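Local coordinates for hypothetical protein (Thermotoga maritima, PDB 2NZC), which is of unknown function but probably acts as a regulator of the iron-only hydrogenase system, built on an ACT-like fold, at residues V13-E18 with E46-I51; L37-P42 with I50-L55. One frame throughout, in Å; residues are numbered along the deposited sequence.

Contact 1: residues V13-E18 with E46-I51; sequences VVEDRE and ENMAII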
loop_
_atom_site.group_PDB
_atom_site.type_symbol
_atom_site.label_atom_id
_atom_site.label_comp_id
_atom_site.label_asym_id
_atom_site.label_seq_id
_atom_site.Cartn_x
_atom_site.Cartn_y
_atom_site.Cartn_z
ATOM N N VAL D 13 -13.599 -3.894 5.748
ATOM C CA VAL D 13 -13.916 -4.972 4.812
ATOM C C VAL D 13 -15.291 -4.681 4.190
ATOM O O VAL D 13 -16.308 -4.619 4.892
ATOM C CB VAL D 13 -13.882 -6.353 5.512
ATOM C CG1 VAL D 13 -14.310 -7.451 4.570
ATOM C CG2 VAL D 13 -12.457 -6.631 6.057
ATOM N N VAL D 14 -15.304 -4.498 2.871
ATOM C CA VAL D 14 -16.517 -4.138 2.136
ATOM C C VAL D 14 -16.979 -5.252 1.202
ATOM O O VAL D 14 -16.166 -5.853 0.516
ATOM C CB VAL D 14 -16.285 -2.889 1.245
ATOM C CG1 VAL D 14 -17.636 -2.265 0.829
ATOM C CG2 VAL D 14 -15.440 -1.873 1.930
ATOM N N GLU D 15 -18.286 -5.513 1.155
ATOM C CA GLU D 15 -18.863 -6.362 0.091
ATOM C C GLU D 15 -18.865 -5.539 -1.204
ATOM O O GLU D 15 -19.401 -4.432 -1.236
ATOM C CB GLU D 15 -20.251 -6.861 0.480
ATOM C CG GLU D 15 -20.281 -7.369 1.920
ATOM C CD GLU D 15 -21.529 -8.132 2.304
ATOM O OE1 GLU D 15 -22.639 -7.857 1.775
ATOM O OE2 GLU D 15 -21.394 -9.022 3.172
ATOM N N ASP D 16 -18.236 -6.070 -2.256
ATOM C CA ASP D 16 -17.788 -5.256 -3.402
ATOM C C ASP D 16 -18.884 -4.970 -4.416
ATOM O O ASP D 16 -18.622 -4.925 -5.629
ATOM C CB ASP D 16 -16.566 -5.892 -4.103
ATOM C CG ASP D 16 -15.504 -4.847 -4.552
ATOM O OD1 ASP D 16 -15.529 -3.684 -4.053
ATOM O OD2 ASP D 16 -14.622 -5.207 -5.387
ATOM N N ARG D 17 -20.109 -4.790 -3.921
ATOM C CA ARG D 17 -21.219 -4.336 -4.751
ATOM C C ARG D 17 -21.188 -2.804 -4.920
ATOM O O ARG D 17 -20.400 -2.106 -4.258
ATOM C CB ARG D 17 -22.559 -4.831 -4.194
ATOM C CG ARG D 17 -22.957 -4.255 -2.859
ATOM C CD ARG D 17 -24.239 -4.879 -2.414
ATOM N NE ARG D 17 -24.685 -4.351 -1.133
ATOM C CZ ARG D 17 -24.405 -4.903 0.043
ATOM N NH1 ARG D 17 -24.861 -4.347 1.158
ATOM N NH2 ARG D 17 -23.669 -6.009 0.107
ATOM N N GLU D 18 -22.032 -2.297 -5.817
ATOM C CA GLU D 18 -21.990 -0.891 -6.222
ATOM C C GLU D 18 -22.238 0.092 -5.071
ATOM O O GLU D 18 -21.370 0.932 -4.779
ATOM C CB GLU D 18 -22.936 -0.617 -7.406
ATOM C CG GLU D 18 -24.417 -0.481 -7.039
ATOM C CD GLU D 18 -25.178 0.440 -8.002
ATOM O OE1 GLU D 18 -24.759 0.541 -9.178
ATOM O OE2 GLU D 18 -26.206 1.057 -7.591
ATOM N N GLU D 46 -13.875 -13.485 -3.367
ATOM C CA GLU D 46 -14.884 -13.393 -2.315
ATOM C C GLU D 46 -15.879 -12.233 -2.472
ATOM O O GLU D 46 -16.671 -11.983 -1.555
ATOM C CB GLU D 46 -14.214 -13.325 -0.926
ATOM C CG GLU D 46 -13.239 -14.458 -0.619
ATOM C CD GLU D 46 -13.906 -15.822 -0.473
ATOM O OE1 GLU D 46 -15.116 -15.877 -0.165
ATOM O OE2 GLU D 46 -13.211 -16.843 -0.665
ATOM N N ASN D 47 -15.829 -11.532 -3.615
ATOM C CA ASN D 47 -16.696 -10.368 -3.869
ATOM C C ASN D 47 -16.614 -9.360 -2.719
ATOM O O ASN D 47 -17.615 -8.804 -2.260
ATOM C CB ASN D 47 -18.151 -10.793 -4.162
ATOM C CG ASN D 47 -18.267 -11.630 -5.433
ATOM O OD1 ASN D 47 -17.622 -11.342 -6.445
ATOM N ND2 ASN D 47 -19.078 -12.679 -5.380
HETATM N N MSE D 48 -15.390 -9.150 -2.252
HETATM C CA MSE D 48 -15.139 -8.266 -1.150
HETATM C C MSE D 48 -13.925 -7.428 -1.457
HETATM O O MSE D 48 -13.177 -7.699 -2.383
HETATM C CB MSE D 48 -14.927 -9.061 0.133
HETATM C CG MSE D 48 -16.194 -9.315 0.901
HETATM SE SE MSE D 48 -15.893 -10.667 2.272
HETATM C CE MSE D 48 -17.723 -11.274 2.490
ATOM N N ALA D 49 -13.749 -6.377 -0.683
ATOM C CA ALA D 49 -12.631 -5.497 -0.879
ATOM C C ALA D 49 -12.141 -5.203 0.502
ATOM O O ALA D 49 -12.963 -5.062 1.416
ATOM C CB ALA D 49 -13.076 -4.241 -1.546
ATOM N N ILE D 50 -10.820 -5.119 0.650
ATOM C CA ILE D 50 -10.179 -4.715 1.916
ATOM C C ILE D 50 -9.620 -3.318 1.735
ATOM O O ILE D 50 -9.071 -3.009 0.670
ATOM C CB ILE D 50 -8.975 -5.627 2.256
ATOM C CG1 ILE D 50 -9.480 -7.052 2.458
ATOM C CG2 ILE D 50 -8.204 -5.046 3.482
ATOM C CD1 ILE D 50 -8.419 -8.169 2.354
ATOM N N ILE D 51 -9.803 -2.456 2.736
ATOM C CA ILE D 51 -9.198 -1.103 2.708
ATOM C C ILE D 51 -8.490 -0.896 4.042
ATOM O O ILE D 51 -9.091 -1.142 5.119
ATOM C CB ILE D 51 -10.244 0.049 2.530
ATOM C CG1 ILE D 51 -11.035 -0.113 1.254
ATOM C CG2 ILE D 51 -9.542 1.428 2.470
ATOM C CD1 ILE D 51 -12.395 0.680 1.215
HETATM O O HOH W 1 -13.933 -7.867 -5.156
#
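The carbonyl O of Val-14 accepts the N-H of Ala-49 at 2.7 Å and is also approached by the CA of Met-48 at 3.1 Å, a CA-H...O contact of the kind that accompanies antiparallel pairing. Here strand 6-15 ends and strand 48-57 begins, the two central strands in the sheet of the ferredoxin-like βαββαβ fold of ACT domains. The return bond, Val-14 N to Ala-49 O at 2.8 Å, is almost straight (172°) and completes the hydrogen-bonded pair; Val-13 with Ile-50 and Glu-15 with Met-48 flank it as non-hydrogen-bonded pairs. Beyond the last pair, Asp-16 N still donates a hydrogen bond to Asn-47 O, from above the carbonyl plane. Asn-47 and Met-48 together face Val-43 in a G1 bulge. On the face of Val-14 and Ala-49, covered by helix 18-30, the CG2 of Val-14 meets the CD1 of Ile-51 at 4.0 Å. CG1 stands anti to the backbone N (chi1 -162°), which puts CG2 beside that N. On the other face the selenium of selenomethionine Met-48 lies near Val-13 CG1, and Leu-82 of the second subunit packs on Met-48. A water donates to both Asp-16 OD2 (2.8 Å) and Met-48 O (2.9 Å), while Asp-16 OD1 rests 3.6 Å from the CB of Ala-49.

Contact 2: residues L37-P42 with I50-L55; sequences LRVGYP and IIFLVL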
loop_
_atom_site.group_PDB
_atom_site.type_symbol
_atom_site.label_atom_id
_atom_site.label_comp_id
_atom_site.label_asym_id
_atom_site.label_seq_id
_atom_site.Cartn_x
_atom_site.Cartn_y
_atom_site.Cartn_z
ATOM N N LEU D 37 -2.720 7.513 4.561
ATOM C CA LEU D 37 -2.425 6.353 3.737
ATOM C C LEU D 37 -3.704 5.605 3.487
ATOM O O LEU D 37 -4.515 5.423 4.406
ATOM C CB LEU D 37 -1.371 5.435 4.421
ATOM C CG LEU D 37 -1.039 4.143 3.656
ATOM C CD1 LEU D 37 -0.368 4.495 2.295
ATOM C CD2 LEU D 37 -0.171 3.119 4.442
ATOM N N ARG D 38 -3.909 5.196 2.234
ATOM C CA ARG D 38 -5.074 4.346 1.908
ATOM C C ARG D 38 -4.598 3.233 0.976
ATOM O O ARG D 38 -3.928 3.509 -0.041
ATOM C CB ARG D 38 -6.200 5.153 1.244
ATOM C CG ARG D 38 -7.422 4.276 0.793
ATOM C CD ARG D 38 -8.619 5.181 0.380
ATOM N NE ARG D 38 -9.746 4.418 -0.184
ATOM C CZ ARG D 38 -10.853 4.972 -0.698
ATOM N NH1 ARG D 38 -11.005 6.298 -0.720
ATOM N NH2 ARG D 38 -11.807 4.205 -1.211
ATOM N N VAL D 39 -4.898 1.996 1.352
ATOM C CA VAL D 39 -4.596 0.823 0.495
ATOM C C VAL D 39 -5.891 0.056 0.279
ATOM O O VAL D 39 -6.541 -0.333 1.246
ATOM C CB VAL D 39 -3.607 -0.099 1.185
ATOM C CG1 VAL D 39 -3.218 -1.302 0.268
ATOM C CG2 VAL D 39 -2.391 0.698 1.667
ATOM N N GLY D 40 -6.230 -0.159 -0.980
ATOM C CA GLY D 40 -7.413 -0.906 -1.397
ATOM C C GLY D 40 -6.976 -2.173 -2.107
ATOM O O GLY D 40 -6.206 -2.129 -3.043
ATOM N N TYR D 41 -7.440 -3.309 -1.612
ATOM C CA TYR D 41 -7.102 -4.616 -2.164
ATOM C C TYR D 41 -8.378 -5.422 -2.361
ATOM O O TYR D 41 -8.930 -5.942 -1.361
ATOM C CB TYR D 41 -6.130 -5.338 -1.210
ATOM C CG TYR D 41 -5.761 -6.738 -1.643
ATOM C CD1 TYR D 41 -4.734 -6.957 -2.596
ATOM C CD2 TYR D 41 -6.417 -7.853 -1.113
ATOM C CE1 TYR D 41 -4.403 -8.255 -3.006
ATOM C CE2 TYR D 41 -6.102 -9.177 -1.558
ATOM C CZ TYR D 41 -5.081 -9.352 -2.466
ATOM O OH TYR D 41 -4.751 -10.602 -2.905
ATOM N N PRO D 42 -8.865 -5.533 -3.625
ATOM C CA PRO D 42 -10.014 -6.390 -3.939
ATOM C C PRO D 42 -9.727 -7.865 -3.723
ATOM O O PRO D 42 -8.658 -8.349 -4.107
ATOM C CB PRO D 42 -10.236 -6.164 -5.443
ATOM C CG PRO D 42 -9.544 -4.877 -5.750
ATOM C CD PRO D 42 -8.384 -4.806 -4.825
ATOM N N ILE D 50 -10.820 -5.119 0.650
ATOM C CA ILE D 50 -10.179 -4.715 1.916
ATOM C C ILE D 50 -9.620 -3.318 1.735
ATOM O O ILE D 50 -9.071 -3.009 0.670
ATOM C CB ILE D 50 -8.975 -5.627 2.256
ATOM C CG1 ILE D 50 -9.480 -7.052 2.458
ATOM C CG2 ILE D 50 -8.204 -5.046 3.482
ATOM C CD1 ILE D 50 -8.419 -8.169 2.354
ATOM N N ILE D 51 -9.803 -2.456 2.736
ATOM C CA ILE D 51 -9.198 -1.103 2.708
ATOM C C ILE D 51 -8.490 -0.896 4.042
ATOM O O ILE D 51 -9.091 -1.142 5.119
ATOM C CB ILE D 51 -10.244 0.049 2.530
ATOM C CG1 ILE D 51 -11.035 -0.113 1.254
ATOM C CG2 ILE D 51 -9.542 1.428 2.470
ATOM C CD1 ILE D 51 -12.395 0.680 1.215
ATOM N N PHE D 52 -7.223 -0.490 3.968
ATOM C CA PHE D 52 -6.444 -0.140 5.131
ATOM C C PHE D 52 -6.265 1.358 5.094
ATOM O O PHE D 52 -5.931 1.908 4.032
ATOM C CB PHE D 52 -5.033 -0.737 5.066
ATOM C CG PHE D 52 -4.978 -2.247 4.975
ATOM C CD1 PHE D 52 -5.202 -3.032 6.092
ATOM C CD2 PHE D 52 -4.585 -2.870 3.794
ATOM C CE1 PHE D 52 -5.095 -4.423 6.018
ATOM C CE2 PHE D 52 -4.484 -4.267 3.728
ATOM C CZ PHE D 52 -4.737 -5.013 4.830
ATOM N N LEU D 53 -6.438 2.008 6.252
ATOM C CA LEU D 53 -6.220 3.464 6.399
ATOM C C LEU D 53 -5.320 3.732 7.600
ATOM O O LEU D 53 -5.402 3.036 8.633
ATOM C CB LEU D 53 -7.571 4.190 6.656
ATOM C CG LEU D 53 -8.711 4.002 5.639
ATOM C CD1 LEU D 53 -9.926 4.733 6.121
ATOM C CD2 LEU D 53 -8.334 4.628 4.316
ATOM N N VAL D 54 -4.443 4.718 7.448
ATOM C CA VAL D 54 -3.741 5.348 8.577
ATOM C C VAL D 54 -4.260 6.790 8.629
ATOM O O VAL D 54 -4.289 7.475 7.598
ATOM C CB VAL D 54 -2.191 5.340 8.394
ATOM C CG1 VAL D 54 -1.516 6.013 9.641
ATOM C CG2 VAL D 54 -1.690 3.894 8.250
ATOM N N LEU D 55 -4.694 7.239 9.812
ATOM C CA LEU D 55 -5.135 8.606 9.979
ATOM C C LEU D 55 -4.312 9.193 11.076
ATOM O O LEU D 55 -3.848 8.469 11.958
ATOM C CB LEU D 55 -6.607 8.671 10.404
ATOM C CG LEU D 55 -7.613 8.343 9.295
ATOM C CD1 LEU D 55 -7.991 6.882 9.332
ATOM C CD2 LEU D 55 -8.821 9.252 9.447
#
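The ring of Phe-52 takes the CG2 of Ile-50 over one face, 3.7 Å above its plane and displaced toward the rim, and the CB of Val-39 in plane at its edge, 3.9 Å from CD2. It also stacks with Phe-52 of the second subunit. Tyr-41 likewise receives an aliphatic group at its ring edge: the CD1 of Ile-50 lies 4.0 Å from its CD2, the two side chains running side by side. These residues share one face of an antiparallel β hairpin, whose hydrogen-bonded pairs are Leu-37 with Val-54, Val-39 with Phe-52 and Tyr-41 with Ile-50. On the other face, Arg-38 is extended from CG to NE, and its CG touches Leu-53 CD2 at 3.7 Å and Ile-51 CG2 at 3.9 Å. CG stands anti to the backbone N (chi1 176°), which runs the chain alongside Leu-53, pointing the same way, and obliquely over Ile-51; NH2 forms a hydrogen bond with Asn-25 OD1. Replacing Arg-38 by alanine is likely to uncover the methyls of Leu-53 and Ile-51 and to leave Asn-25 without its guanidinium partner. Helix 18-30 covers this face, strand 6-15 flanks strand 48-57, and Arg-38, Val-39 and Gly-40 pair with a strand of the third subunit, continuing the sheet across the interface.

How the contacts relate
Strand 48-57 is the common element: it pairs with strand 6-15 in contact 1 and with strand 35-43 in contact 2, so one strand is held along both of its edges. The centres are 12 Å apart, and Ile-50 and Ile-51 belong to both contacts. Along the chain, 13-18 comes first, then helix 18-30, then 37-42, and both contacts close on strand 48-57. Contact 1 therefore joins strands separated by a helix and another strand, whereas contact 2 is a local hairpin. The example illustrates how a sheet with strand order 2-3-1-4 combines sequence-near and sequence-distant pairings, while both contacts also meet the second subunit and tie the fold to its assembly.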